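Local coordinates for tryptophan synthase alpha-subunit (Pyrococcus furiosus, PDB 1GEQ), which catalyses the aldol cleavage of indoleglycerol phosphate to indole and glyceraldehyde 3-phosphate, the alpha-subunit half-reaction of tryptophan synthesis, at residues 8-13 against 222-227; 22-27 against 232-237; 35-40 against 83-88. One frame throughout, in Å; residues are numbered along the deposited sequence.

Contact 1 (8-13 against 222-227); sequences IPYLTA and ALVKII
L11 and I227 meet by their methyl ends: CD2 of L11 lies 3.6 Å from CD1 of I227, and the two branches cross at about a right angle. With CG1 anti to the carbonyl carbon (chi1 -67°) and the chain extended beyond it, I227 sends CD1 off the helix toward the strand. No hydrogen bond links the two segments, so apolar shape carries the contact. One helical turn earlier, CD1 of L223 rests 3.8 Å from CB of P9; a compact proline fits here because its ring offers a smooth carbon surface.

Y10 is best followed along its length. Its CB leaves the strand on the barrel-interior side, and CG sits anti to the backbone N (chi1 161°), which carries the ring along the strand toward T12. On one side of the ring, CD2 and CE2 lie near CG1 of V224, at 4.0 and 4.1 Å; the methyl comes to the ring edge, near its plane. On the other side, CD1 faces the carboxylate of the catalytic E36, and CE1 approaches the sulfur of M86. At the tip, OH shares a 2.8 Å hydrogen bond with OG1 of T12, which also pairs with S54, so the hydroxyl has a polar partner although the residue is buried. A tyrosine suits a place that needs a flat apolar wall ending in one polar atom.

The axes of strand 8-12 and helix 222-227 come within 8.1 Å, their directions 40° apart. This packing belongs to the seam where a TIM barrel closes: the helix after the last strand packs on the first strand; as in other alpha subunits, that helix's start probably faces the substrate phosphate.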
ATOM      1  N   ILE A   8       8.312  -2.895   1.230  1.00 18.14           N
ATOM      2  CA  ILE A   8       7.080  -2.923   0.456  1.00 17.09           C
ATOM      3  C   ILE A   8       6.899  -1.601  -0.272  1.00 20.70           C
ATOM      4  O   ILE A   8       6.493  -0.608   0.324  1.00 17.32           O
ATOM      5  CB  ILE A   8       5.872  -3.160   1.395  1.00 18.00           C
ATOM      6  CG1 ILE A   8       6.083  -4.466   2.171  1.00 18.26           C
ATOM      7  CG2 ILE A   8       4.568  -3.171   0.599  1.00 19.10           C
ATOM      8  CD1 ILE A   8       5.177  -4.612   3.383  1.00 18.73           C
ATOM      9  N   PRO A   9       7.208  -1.575  -1.578  1.00 22.39           N
ATOM     10  CA  PRO A   9       7.044  -0.321  -2.316  1.00 21.52           C
ATOM     11  C   PRO A   9       5.574   0.036  -2.515  1.00 22.01           C
ATOM     12  O   PRO A   9       4.717  -0.850  -2.635  1.00 21.85           O
ATOM     13  CB  PRO A   9       7.731  -0.607  -3.659  1.00 21.55           C
ATOM     14  CG  PRO A   9       8.656  -1.794  -3.372  1.00 23.45           C
ATOM     15  CD  PRO A   9       7.832  -2.614  -2.412  1.00 22.05           C
ATOM     16  N   TYR A  10       5.284   1.334  -2.519  1.00 20.29           N
ATOM     17  CA  TYR A  10       3.939   1.816  -2.799  1.00 20.13           C
ATOM     18  C   TYR A  10       4.123   2.686  -4.041  1.00 19.13           C
ATOM     19  O   TYR A  10       5.064   3.481  -4.102  1.00 19.90           O
ATOM     20  CB  TYR A  10       3.374   2.710  -1.688  1.00 19.18           C
ATOM     21  CG  TYR A  10       2.218   3.552  -2.204  1.00 20.89           C
ATOM     22  CD1 TYR A  10       0.912   3.058  -2.212  1.00 21.46           C
ATOM     23  CD2 TYR A  10       2.459   4.790  -2.819  1.00 21.74           C
ATOM     24  CE1 TYR A  10      -0.124   3.765  -2.829  1.00 19.52           C
ATOM     25  CE2 TYR A  10       1.435   5.498  -3.439  1.00 20.89           C
ATOM     26  CZ  TYR A  10       0.147   4.981  -3.448  1.00 23.52           C
ATOM     27  OH  TYR A  10      -0.855   5.665  -4.110  1.00 22.25           O
ATOM     28  N   LEU A  11       3.240   2.529  -5.019  1.00 17.13           N
ATOM     29  CA  LEU A  11       3.295   3.329  -6.244  1.00 20.11           C
ATOM     30  C   LEU A  11       1.869   3.664  -6.634  1.00 18.19           C
ATOM     31  O   LEU A  11       0.962   2.866  -6.410  1.00 19.91           O
ATOM     32  CB  LEU A  11       3.938   2.543  -7.401  1.00 23.54           C
ATOM     33  CG  LEU A  11       5.417   2.164  -7.341  1.00 28.49           C
ATOM     34  CD1 LEU A  11       5.775   1.348  -8.571  1.00 29.41           C
ATOM     35  CD2 LEU A  11       6.270   3.415  -7.278  1.00 29.25           C
ATOM     36  N   THR A  12       1.661   4.841  -7.216  1.00 20.15           N
ATOM     37  CA  THR A  12       0.323   5.209  -7.650  1.00 19.02           C
ATOM     38  C   THR A  12       0.136   4.733  -9.096  1.00 20.26           C
ATOM     39  O   THR A  12       0.989   4.987  -9.954  1.00 18.70           O
ATOM     40  CB  THR A  12       0.114   6.734  -7.570  1.00 20.15           C
ATOM     41  OG1 THR A  12       0.234   7.154  -6.202  1.00 21.79           O
ATOM     42  CG2 THR A  12      -1.265   7.119  -8.099  1.00 22.06           C
ATOM     43  N   ALA A  13      -0.959   4.023  -9.361  1.00 21.59           N
ATOM     44  CA  ALA A  13      -1.221   3.526 -10.713  1.00 23.62           C
ATOM     45  C   ALA A  13      -1.443   4.696 -11.677  1.00 26.07           C
ATOM     46  O   ALA A  13      -2.177   5.637 -11.372  1.00 24.04           O
ATOM     47  CB  ALA A  13      -2.448   2.610 -10.711  1.00 25.41           C
ATOM     48  N   ALA A 222       8.929   8.407  -0.539  1.00 23.61           N
ATOM     49  CA  ALA A 222      10.313   8.530  -0.990  1.00 25.36           C
ATOM     50  C   ALA A 222      10.461   8.103  -2.446  1.00 24.87           C
ATOM     51  O   ALA A 222      11.346   8.578  -3.151  1.00 24.70           O
ATOM     52  CB  ALA A 222      11.243   7.705  -0.101  1.00 27.18           C
ATOM     53  N   LEU A 223       9.594   7.211  -2.904  1.00 23.08           N
ATOM     54  CA  LEU A 223       9.660   6.746  -4.282  1.00 22.86           C
ATOM     55  C   LEU A 223       8.823   7.621  -5.207  1.00 23.63           C
ATOM     56  O   LEU A 223       9.266   7.995  -6.294  1.00 21.46           O
ATOM     57  CB  LEU A 223       9.169   5.295  -4.385  1.00 23.67           C
ATOM     58  CG  LEU A 223       9.913   4.250  -3.554  1.00 22.34           C
ATOM     59  CD1 LEU A 223       9.225   2.897  -3.721  1.00 23.56           C
ATOM     60  CD2 LEU A 223      11.364   4.178  -3.981  1.00 23.61           C
ATOM     61  N   VAL A 224       7.602   7.930  -4.785  1.00 24.06           N
ATOM     62  CA  VAL A 224       6.724   8.746  -5.610  1.00 25.17           C
ATOM     63  C   VAL A 224       7.319  10.137  -5.845  1.00 24.89           C
ATOM     64  O   VAL A 224       7.061  10.754  -6.873  1.00 23.55           O
ATOM     65  CB  VAL A 224       5.314   8.858  -4.980  1.00 28.58           C
ATOM     66  CG1 VAL A 224       4.690   7.467  -4.862  1.00 26.00           C
ATOM     67  CG2 VAL A 224       5.408   9.505  -3.622  1.00 33.88           C
ATOM     68  N   LYS A 225       8.114  10.625  -4.895  1.00 25.08           N
ATOM     69  CA  LYS A 225       8.748  11.933  -5.050  1.00 28.97           C
ATOM     70  C   LYS A 225       9.708  11.891  -6.238  1.00 27.58           C
ATOM     71  O   LYS A 225       9.826  12.854  -6.993  1.00 27.48           O
ATOM     72  CB  LYS A 225       9.527  12.305  -3.786  1.00 31.45           C
ATOM     73  CG  LYS A 225      10.585  13.367  -4.023  1.00 38.60           C
ATOM     74  CD  LYS A 225      11.397  13.628  -2.766  1.00 43.56           C
ATOM     75  CE  LYS A 225      12.665  14.405  -3.085  1.00 47.02           C
ATOM     76  NZ  LYS A 225      13.588  13.607  -3.949  1.00 49.26           N
ATOM     77  N   ILE A 226      10.401  10.770  -6.390  1.00 26.22           N
ATOM     78  CA  ILE A 226      11.339  10.596  -7.489  1.00 25.40           C
ATOM     79  C   ILE A 226      10.566  10.549  -8.795  1.00 25.94           C
ATOM     80  O   ILE A 226      10.954  11.180  -9.778  1.00 29.22           O
ATOM     81  CB  ILE A 226      12.161   9.294  -7.301  1.00 25.12           C
ATOM     82  CG1 ILE A 226      13.024   9.422  -6.040  1.00 25.64           C
ATOM     83  CG2 ILE A 226      13.038   9.029  -8.531  1.00 26.91           C
ATOM     84  CD1 ILE A 226      13.834   8.182  -5.709  1.00 26.33           C
ATOM     85  N   ILE A 227       9.451   9.828  -8.804  1.00 23.56           N
ATOM     86  CA  ILE A 227       8.648   9.728 -10.009  1.00 24.84           C
ATOM     87  C   ILE A 227       8.111  11.097 -10.444  1.00 27.94           C
ATOM     88  O   ILE A 227       8.128  11.424 -11.629  1.00 26.74           O
ATOM     89  CB  ILE A 227       7.482   8.736  -9.813  1.00 25.08           C
ATOM     90  CG1 ILE A 227       8.053   7.319  -9.654  1.00 27.69           C
ATOM     91  CG2 ILE A 227       6.507   8.814 -10.996  1.00 20.65           C
ATOM     92  CD1 ILE A 227       7.016   6.245  -9.374  1.00 27.69           C
TER

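Contact 2 (22-27 against 232-237); sequences LNFLLA and REATEF
F24 and A27, one turn apart on helix 18-28, face T235 and A234 in the outer helical layer of the TIM barrel, where the first helix of the chain meets the start of the last. F24 has CG anti to the carbonyl carbon (chi1 -61°), which leans the ring across to the other segment. Its CE1 lies 3.6 Å from OG1 of T235, and this oxygen stands at the ring edge, in the ring plane, close to the weakly positive C-H groups. The next ring carbon, CZ, packs 4.0 Å from CB of A234, a residue small enough to let a whole phenyl group come alongside. R232 brings its backbone O toward the same end of the ring, while its guanidinium group turns to a salt bridge with D17.

T235 divides its two branches between two neighbours. OG1 takes the position beside its own backbone N (chi1 -49°) and lies at the ring edge; CG2, opposite that N, is turned to A27 on helix 18-28. The backbone N of T235 is buried here without a polar partner in the model, 3.7 Å from CE1 of F24. A27 completes the join methyl to methyl, its CB 3.6 Å from CG2 of T235.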
ATOM      1  N   LEU A  22       3.958  -0.091 -14.769  1.00 28.79           N
ATOM      2  CA  LEU A  22       4.361  -1.481 -14.974  1.00 28.04           C
ATOM      3  C   LEU A  22       5.884  -1.582 -14.992  1.00 28.58           C
ATOM      4  O   LEU A  22       6.464  -2.446 -14.331  1.00 28.56           O
ATOM      5  CB  LEU A  22       3.776  -2.016 -16.288  1.00 28.72           C
ATOM      6  CG  LEU A  22       4.120  -3.459 -16.680  1.00 29.11           C
ATOM      7  CD1 LEU A  22       3.769  -4.409 -15.536  1.00 28.51           C
ATOM      8  CD2 LEU A  22       3.360  -3.839 -17.950  1.00 28.17           C
ATOM      9  N   ASN A  23       6.533  -0.694 -15.744  1.00 29.79           N
ATOM     10  CA  ASN A  23       7.986  -0.685 -15.825  1.00 29.28           C
ATOM     11  C   ASN A  23       8.613  -0.507 -14.444  1.00 28.45           C
ATOM     12  O   ASN A  23       9.626  -1.136 -14.126  1.00 24.70           O
ATOM     13  CB  ASN A  23       8.471   0.443 -16.743  1.00 34.25           C
ATOM     14  CG  ASN A  23       8.235   0.148 -18.211  1.00 37.74           C
ATOM     15  OD1 ASN A  23       7.839  -0.959 -18.582  1.00 41.53           O
ATOM     16  ND2 ASN A  23       8.487   1.138 -19.056  1.00 38.77           N
ATOM     17  N   PHE A  24       8.024   0.361 -13.627  1.00 26.91           N
ATOM     18  CA  PHE A  24       8.557   0.588 -12.288  1.00 25.15           C
ATOM     19  C   PHE A  24       8.425  -0.679 -11.451  1.00 23.46           C
ATOM     20  O   PHE A  24       9.363  -1.063 -10.759  1.00 25.27           O
ATOM     21  CB  PHE A  24       7.816   1.737 -11.586  1.00 24.72           C
ATOM     22  CG  PHE A  24       7.923   3.071 -12.292  1.00 25.08           C
ATOM     23  CD1 PHE A  24       9.037   3.383 -13.073  1.00 25.08           C
ATOM     24  CD2 PHE A  24       6.934   4.038 -12.129  1.00 23.80           C
ATOM     25  CE1 PHE A  24       9.162   4.640 -13.675  1.00 24.44           C
ATOM     26  CE2 PHE A  24       7.051   5.295 -12.724  1.00 22.51           C
ATOM     27  CZ  PHE A  24       8.167   5.596 -13.503  1.00 23.49           C
ATOM     28  N   LEU A  25       7.261  -1.319 -11.506  1.00 26.05           N
ATOM     29  CA  LEU A  25       7.023  -2.537 -10.735  1.00 28.75           C
ATOM     30  C   LEU A  25       8.018  -3.646 -11.076  1.00 29.87           C
ATOM     31  O   LEU A  25       8.578  -4.293 -10.185  1.00 32.29           O
ATOM     32  CB  LEU A  25       5.592  -3.039 -10.967  1.00 29.05           C
ATOM     33  CG  LEU A  25       4.446  -2.172 -10.432  1.00 28.02           C
ATOM     34  CD1 LEU A  25       3.119  -2.819 -10.775  1.00 30.10           C
ATOM     35  CD2 LEU A  25       4.593  -1.992  -8.934  1.00 29.13           C
ATOM     36  N   LEU A  26       8.234  -3.867 -12.367  1.00 30.17           N
ATOM     37  CA  LEU A  26       9.164  -4.899 -12.812  1.00 29.19           C
ATOM     38  C   LEU A  26      10.585  -4.602 -12.339  1.00 28.20           C
ATOM     39  O   LEU A  26      11.342  -5.513 -12.012  1.00 30.04           O
ATOM     40  CB  LEU A  26       9.114  -5.009 -14.340  1.00 31.16           C
ATOM     41  CG  LEU A  26       7.792  -5.584 -14.863  1.00 30.42           C
ATOM     42  CD1 LEU A  26       7.664  -5.367 -16.363  1.00 35.49           C
ATOM     43  CD2 LEU A  26       7.730  -7.063 -14.524  1.00 34.57           C
ATOM     44  N   ALA A  27      10.950  -3.327 -12.287  1.00 27.11           N
ATOM     45  CA  ALA A  27      12.288  -2.964 -11.842  1.00 26.56           C
ATOM     46  C   ALA A  27      12.488  -3.110 -10.330  1.00 28.01           C
ATOM     47  O   ALA A  27      13.594  -3.412  -9.875  1.00 27.16           O
ATOM     48  CB  ALA A  27      12.613  -1.537 -12.271  1.00 29.19           C
ATOM     49  N   ARG A 232       8.821   9.351 -16.516  1.00 37.31           N
ATOM     50  CA  ARG A 232       9.095   8.072 -17.167  1.00 39.60           C
ATOM     51  C   ARG A 232      10.526   7.574 -17.000  1.00 38.23           C
ATOM     52  O   ARG A 232      10.791   6.380 -17.126  1.00 39.15           O
ATOM     53  CB  ARG A 232       8.760   8.185 -18.652  1.00 45.17           C
ATOM     54  CG  ARG A 232       7.385   8.762 -18.913  1.00 54.46           C
ATOM     55  CD  ARG A 232       7.173   8.967 -20.394  1.00 62.06           C
ATOM     56  NE  ARG A 232       7.087   7.695 -21.096  1.00 69.19           N
ATOM     57  CZ  ARG A 232       5.952   7.180 -21.557  1.00 73.38           C
ATOM     58  NH1 ARG A 232       4.814   7.839 -21.395  1.00 76.02           N
ATOM     59  NH2 ARG A 232       5.956   6.006 -22.176  1.00 75.61           N
ATOM     60  N   GLU A 233      11.445   8.487 -16.710  1.00 37.36           N
ATOM     61  CA  GLU A 233      12.860   8.149 -16.536  1.00 38.52           C
ATOM     62  C   GLU A 233      13.265   7.881 -15.081  1.00 35.76           C
ATOM     63  O   GLU A 233      14.449   7.915 -14.745  1.00 35.38           O
ATOM     64  CB  GLU A 233      13.724   9.291 -17.069  1.00 43.95           C
ATOM     65  CG  GLU A 233      13.671   9.493 -18.571  1.00 52.74           C
ATOM     66  CD  GLU A 233      14.402   8.402 -19.326  1.00 57.92           C
ATOM     67  OE1 GLU A 233      13.780   7.363 -19.638  1.00 61.22           O
ATOM     68  OE2 GLU A 233      15.609   8.581 -19.595  1.00 63.30           O
ATOM     69  N   ALA A 234      12.290   7.610 -14.225  1.00 32.18           N
ATOM     70  CA  ALA A 234      12.550   7.374 -12.806  1.00 30.77           C
ATOM     71  C   ALA A 234      13.132   6.003 -12.452  1.00 29.22           C
ATOM     72  O   ALA A 234      13.822   5.852 -11.440  1.00 29.04           O
ATOM     73  CB  ALA A 234      11.255   7.610 -12.015  1.00 27.61           C
ATOM     74  N   THR A 235      12.860   5.018 -13.299  1.00 30.06           N
ATOM     75  CA  THR A 235      13.303   3.640 -13.079  1.00 31.46           C
ATOM     76  C   THR A 235      14.644   3.438 -12.375  1.00 31.38           C
ATOM     77  O   THR A 235      14.699   2.880 -11.278  1.00 31.03           O
ATOM     78  CB  THR A 235      13.336   2.874 -14.407  1.00 29.31           C
ATOM     79  OG1 THR A 235      12.096   3.070 -15.093  1.00 31.66           O
ATOM     80  CG2 THR A 235      13.521   1.384 -14.159  1.00 32.28           C
ATOM     81  N   GLU A 236      15.725   3.883 -12.999  1.00 32.39           N
ATOM     82  CA  GLU A 236      17.052   3.703 -12.420  1.00 35.22           C
ATOM     83  C   GLU A 236      17.205   4.374 -11.058  1.00 34.35           C
ATOM     84  O   GLU A 236      17.879   3.848 -10.171  1.00 33.54           O
ATOM     85  CB  GLU A 236      18.121   4.238 -13.374  1.00 40.76           C
ATOM     86  CG  GLU A 236      17.790   4.043 -14.847  1.00 49.68           C
ATOM     87  CD  GLU A 236      16.655   4.952 -15.307  1.00 53.70           C
ATOM     88  OE1 GLU A 236      15.614   4.438 -15.767  1.00 57.19           O
ATOM     89  OE2 GLU A 236      16.806   6.186 -15.203  1.00 56.63           O
ATOM     90  N   PHE A 237      16.590   5.538 -10.883  1.00 33.14           N
ATOM     91  CA  PHE A 237      16.706   6.230  -9.612  1.00 31.36           C
ATOM     92  C   PHE A 237      15.893   5.536  -8.517  1.00 28.50           C
ATOM     93  O   PHE A 237      16.238   5.617  -7.342  1.00 27.93           O
ATOM     94  CB  PHE A 237      16.291   7.697  -9.758  1.00 32.12           C
ATOM     95  CG  PHE A 237      17.064   8.438 -10.826  1.00 35.67           C
ATOM     96  CD1 PHE A 237      16.557   8.552 -12.118  1.00 35.53           C
ATOM     97  CD2 PHE A 237      18.320   8.972 -10.549  1.00 35.75           C
ATOM     98  CE1 PHE A 237      17.291   9.191 -13.118  1.00 36.34           C
ATOM     99  CE2 PHE A 237      19.061   9.614 -11.546  1.00 37.44           C
ATOM    100  CZ  PHE A 237      18.545   9.721 -12.830  1.00 34.37           C
TER

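Contact 3 (35-40 against 83-88); sequences IELGIP and IVLMTY
I35, L37 and I39 run beside I83, L85 and T87 in parallel register, and four backbone hydrogen bonds fasten the strands. V84 gives its N to I35 O and takes L37 N on its own O; L37 O then receives M86 N, and M86 O receives I39 N, all at 2.8 to 2.9 Å. The M86 bond is nearly straight at the hydrogen (177°), yet its donor stands 36° above the carbonyl plane of L37.

Apolar packing fills the face turned to helix 65-76. Chi2 of I83 (-70°) folds CD1 back onto I35, 3.5 Å from its CB, a tight fit. L37 and L85 point the same way, CD2 to CD1 at 4.0 Å. Beyond them CD1 of I39 wedges between CD2 of L85 (3.8 Å) and CB of T87 (3.9 Å). An alanine at I39 would lose this wedge and is likely to leave L85 CD2 and T87 CB facing a gap.

Polar links gather where the strands leave the barrel. One water receives Y88 N and donates to I39 O, each at 2.7 Å, and OG1 of T87 bonds to Y88 O on an in-plane lone pair. The Y88 hydroxyl reaches the catalytic D47.

On the interior face stand E36, V84 and M86, with G38 adding no side chain to the space. OE2 of E36, a catalytic proton acceptor, is buried without a polar partner in the model, 4.2 Å from M86 SD. Main-chain groups carry the strand pairing, which is consistent with the carboxylate being kept for the proton transfer assigned to it.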
ATOM      1  N   ILE A  35       3.934  -5.565  -2.791  1.00 19.25           N
ATOM      2  CA  ILE A  35       3.747  -4.288  -3.474  1.00 22.35           C
ATOM      3  C   ILE A  35       2.359  -3.685  -3.231  1.00 20.04           C
ATOM      4  O   ILE A  35       1.352  -4.387  -3.296  1.00 24.09           O
ATOM      5  CB  ILE A  35       3.943  -4.473  -4.998  1.00 24.97           C
ATOM      6  CG1 ILE A  35       5.405  -4.819  -5.285  1.00 26.51           C
ATOM      7  CG2 ILE A  35       3.523  -3.215  -5.745  1.00 25.46           C
ATOM      8  CD1 ILE A  35       5.667  -5.252  -6.718  1.00 29.86           C
ATOM      9  N   GLU A  36       2.320  -2.391  -2.935  1.00 19.42           N
ATOM     10  CA  GLU A  36       1.052  -1.685  -2.731  1.00 19.77           C
ATOM     11  C   GLU A  36       0.850  -0.816  -3.969  1.00 19.22           C
ATOM     12  O   GLU A  36       1.687   0.028  -4.279  1.00 20.24           O
ATOM     13  CB  GLU A  36       1.097  -0.786  -1.485  1.00 20.42           C
ATOM     14  CG  GLU A  36       0.868  -1.516  -0.157  1.00 24.99           C
ATOM     15  CD  GLU A  36       0.793  -0.564   1.026  1.00 29.12           C
ATOM     16  OE1 GLU A  36       0.564  -1.031   2.162  1.00 28.04           O
ATOM     17  OE2 GLU A  36       0.957   0.657   0.818  1.00 27.24           O
ATOM     18  N   LEU A  37      -0.249  -1.039  -4.677  1.00 19.91           N
ATOM     19  CA  LEU A  37      -0.551  -0.273  -5.883  1.00 21.03           C
ATOM     20  C   LEU A  37      -1.755   0.605  -5.584  1.00 20.39           C
ATOM     21  O   LEU A  37      -2.854   0.100  -5.324  1.00 19.95           O
ATOM     22  CB  LEU A  37      -0.874  -1.216  -7.046  1.00 21.72           C
ATOM     23  CG  LEU A  37      -1.121  -0.578  -8.421  1.00 26.50           C
ATOM     24  CD1 LEU A  37       0.134   0.140  -8.890  1.00 26.83           C
ATOM     25  CD2 LEU A  37      -1.522  -1.655  -9.428  1.00 27.29           C
ATOM     26  N   GLY A  38      -1.551   1.917  -5.631  1.00 21.57           N
ATOM     27  CA  GLY A  38      -2.636   2.833  -5.325  1.00 20.35           C
ATOM     28  C   GLY A  38      -3.470   3.291  -6.506  1.00 22.89           C
ATOM     29  O   GLY A  38      -2.942   3.647  -7.564  1.00 23.70           O
ATOM     30  N   ILE A  39      -4.781   3.262  -6.313  1.00 20.40           N
ATOM     31  CA  ILE A  39      -5.728   3.691  -7.329  1.00 23.28           C
ATOM     32  C   ILE A  39      -6.019   5.174  -7.098  1.00 23.38           C
ATOM     33  O   ILE A  39      -6.519   5.557  -6.034  1.00 19.09           O
ATOM     34  CB  ILE A  39      -7.048   2.906  -7.222  1.00 24.89           C
ATOM     35  CG1 ILE A  39      -6.793   1.433  -7.557  1.00 25.43           C
ATOM     36  CG2 ILE A  39      -8.098   3.507  -8.160  1.00 29.06           C
ATOM     37  CD1 ILE A  39      -8.027   0.570  -7.441  1.00 28.38           C
ATOM     38  N   PRO A  40      -5.713   6.015  -8.097  1.00 24.93           N
ATOM     39  CA  PRO A  40      -5.919   7.469  -8.062  1.00 26.28           C
ATOM     40  C   PRO A  40      -7.342   7.856  -7.694  1.00 26.42           C
ATOM     41  O   PRO A  40      -8.302   7.235  -8.143  1.00 27.70           O
ATOM     42  CB  PRO A  40      -5.565   7.904  -9.486  1.00 26.67           C
ATOM     43  CG  PRO A  40      -4.575   6.879  -9.926  1.00 26.77           C
ATOM     44  CD  PRO A  40      -5.149   5.596  -9.393  1.00 23.77           C
ATOM     45  N   ILE A  83       0.459  -8.647  -4.318  1.00 22.70           N
ATOM     46  CA  ILE A  83       0.018  -7.309  -4.688  1.00 23.29           C
ATOM     47  C   ILE A  83      -1.178  -6.910  -3.841  1.00 24.14           C
ATOM     48  O   ILE A  83      -2.153  -7.663  -3.733  1.00 23.30           O
ATOM     49  CB  ILE A  83      -0.441  -7.241  -6.173  1.00 26.53           C
ATOM     50  CG1 ILE A  83       0.767  -7.218  -7.114  1.00 27.81           C
ATOM     51  CG2 ILE A  83      -1.322  -6.012  -6.393  1.00 25.72           C
ATOM     52  CD1 ILE A  83       1.561  -5.930  -7.076  1.00 30.21           C
ATOM     53  N   VAL A  84      -1.104  -5.725  -3.243  1.00 22.71           N
ATOM     54  CA  VAL A  84      -2.205  -5.214  -2.445  1.00 21.81           C
ATOM     55  C   VAL A  84      -2.696  -3.954  -3.151  1.00 22.56           C
ATOM     56  O   VAL A  84      -1.932  -3.017  -3.373  1.00 22.87           O
ATOM     57  CB  VAL A  84      -1.762  -4.826  -1.008  1.00 22.34           C
ATOM     58  CG1 VAL A  84      -2.925  -4.177  -0.278  1.00 23.64           C
ATOM     59  CG2 VAL A  84      -1.281  -6.052  -0.248  1.00 24.02           C
ATOM     60  N   LEU A  85      -3.967  -3.946  -3.519  1.00 23.28           N
ATOM     61  CA  LEU A  85      -4.545  -2.794  -4.182  1.00 23.56           C
ATOM     62  C   LEU A  85      -5.024  -1.834  -3.093  1.00 23.59           C
ATOM     63  O   LEU A  85      -5.740  -2.238  -2.172  1.00 23.04           O
ATOM     64  CB  LEU A  85      -5.720  -3.246  -5.049  1.00 27.80           C
ATOM     65  CG  LEU A  85      -5.967  -2.500  -6.365  1.00 30.42           C
ATOM     66  CD1 LEU A  85      -4.723  -2.571  -7.236  1.00 28.09           C
ATOM     67  CD2 LEU A  85      -7.155  -3.126  -7.078  1.00 27.21           C
ATOM     68  N   MET A  86      -4.607  -0.573  -3.183  1.00 23.13           N
ATOM     69  CA  MET A  86      -5.006   0.438  -2.205  1.00 26.15           C
ATOM     70  C   MET A  86      -5.961   1.414  -2.894  1.00 26.59           C
ATOM     71  O   MET A  86      -5.664   1.940  -3.974  1.00 25.39           O
ATOM     72  CB  MET A  86      -3.774   1.174  -1.673  1.00 29.86           C
ATOM     73  CG  MET A  86      -4.060   2.098  -0.503  1.00 41.25           C
ATOM     74  SD  MET A  86      -2.557   2.869   0.144  1.00 50.74           S
ATOM     75  CE  MET A  86      -3.235   4.278   1.060  1.00 50.74           C
ATOM     76  N   THR A  87      -7.104   1.669  -2.273  1.00 25.16           N
ATOM     77  CA  THR A  87      -8.081   2.548  -2.898  1.00 25.75           C
ATOM     78  C   THR A  87      -9.015   3.227  -1.914  1.00 25.52           C
ATOM     79  O   THR A  87      -9.176   2.781  -0.780  1.00 22.51           O
ATOM     80  CB  THR A  87      -8.966   1.745  -3.883  1.00 25.85           C
ATOM     81  OG1 THR A  87      -9.859   2.625  -4.583  1.00 25.52           O
ATOM     82  CG2 THR A  87      -9.790   0.723  -3.116  1.00 24.24           C
ATOM     83  N   TYR A  88      -9.628   4.314  -2.367  1.00 25.60           N
ATOM     84  CA  TYR A  88     -10.615   5.010  -1.563  1.00 25.16           C
ATOM     85  C   TYR A  88     -11.922   4.282  -1.891  1.00 25.88           C
ATOM     86  O   TYR A  88     -11.990   3.561  -2.890  1.00 24.03           O
ATOM     87  CB  TYR A  88     -10.675   6.492  -1.946  1.00 23.57           C
ATOM     88  CG  TYR A  88      -9.590   7.287  -1.262  1.00 24.77           C
ATOM     89  CD1 TYR A  88      -8.253   7.162  -1.647  1.00 22.59           C
ATOM     90  CD2 TYR A  88      -9.891   8.124  -0.189  1.00 25.41           C
ATOM     91  CE1 TYR A  88      -7.247   7.849  -0.980  1.00 24.94           C
ATOM     92  CE2 TYR A  88      -8.885   8.817   0.488  1.00 25.27           C
ATOM     93  CZ  TYR A  88      -7.571   8.674   0.089  1.00 25.23           C
ATOM     94  OH  TYR A  88      -6.586   9.368   0.756  1.00 25.16           O
TER
HETATM   95  O   HOH W   1      -8.873   5.169  -4.848  1.00 27.58           O
HETATM   96  O   HOH W   2      -4.575   4.914  -3.283  1.00 45.69           O

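Contacts 1 and 3 meet in one parallel barrel sheet, where strands 6-12, 35-38 and 83-87 are consecutive neighbours; their centres lie about 11 Å apart, and backbone atoms of L11 and A13 pair with G38. Contact 2 sits in the helical layer outside, its centre about 10 Å from that of contact 1 and about 17 Å from that of contact 3. F24 touches I227, and L25 reaches both L11 and I35, so packing runs from the outer helices to the sheet. Contacts 1 and 2, their segments alternating along the chain, tie its two ends together at the barrel's seam, while contact 3, within that span, builds the wall that carries E36.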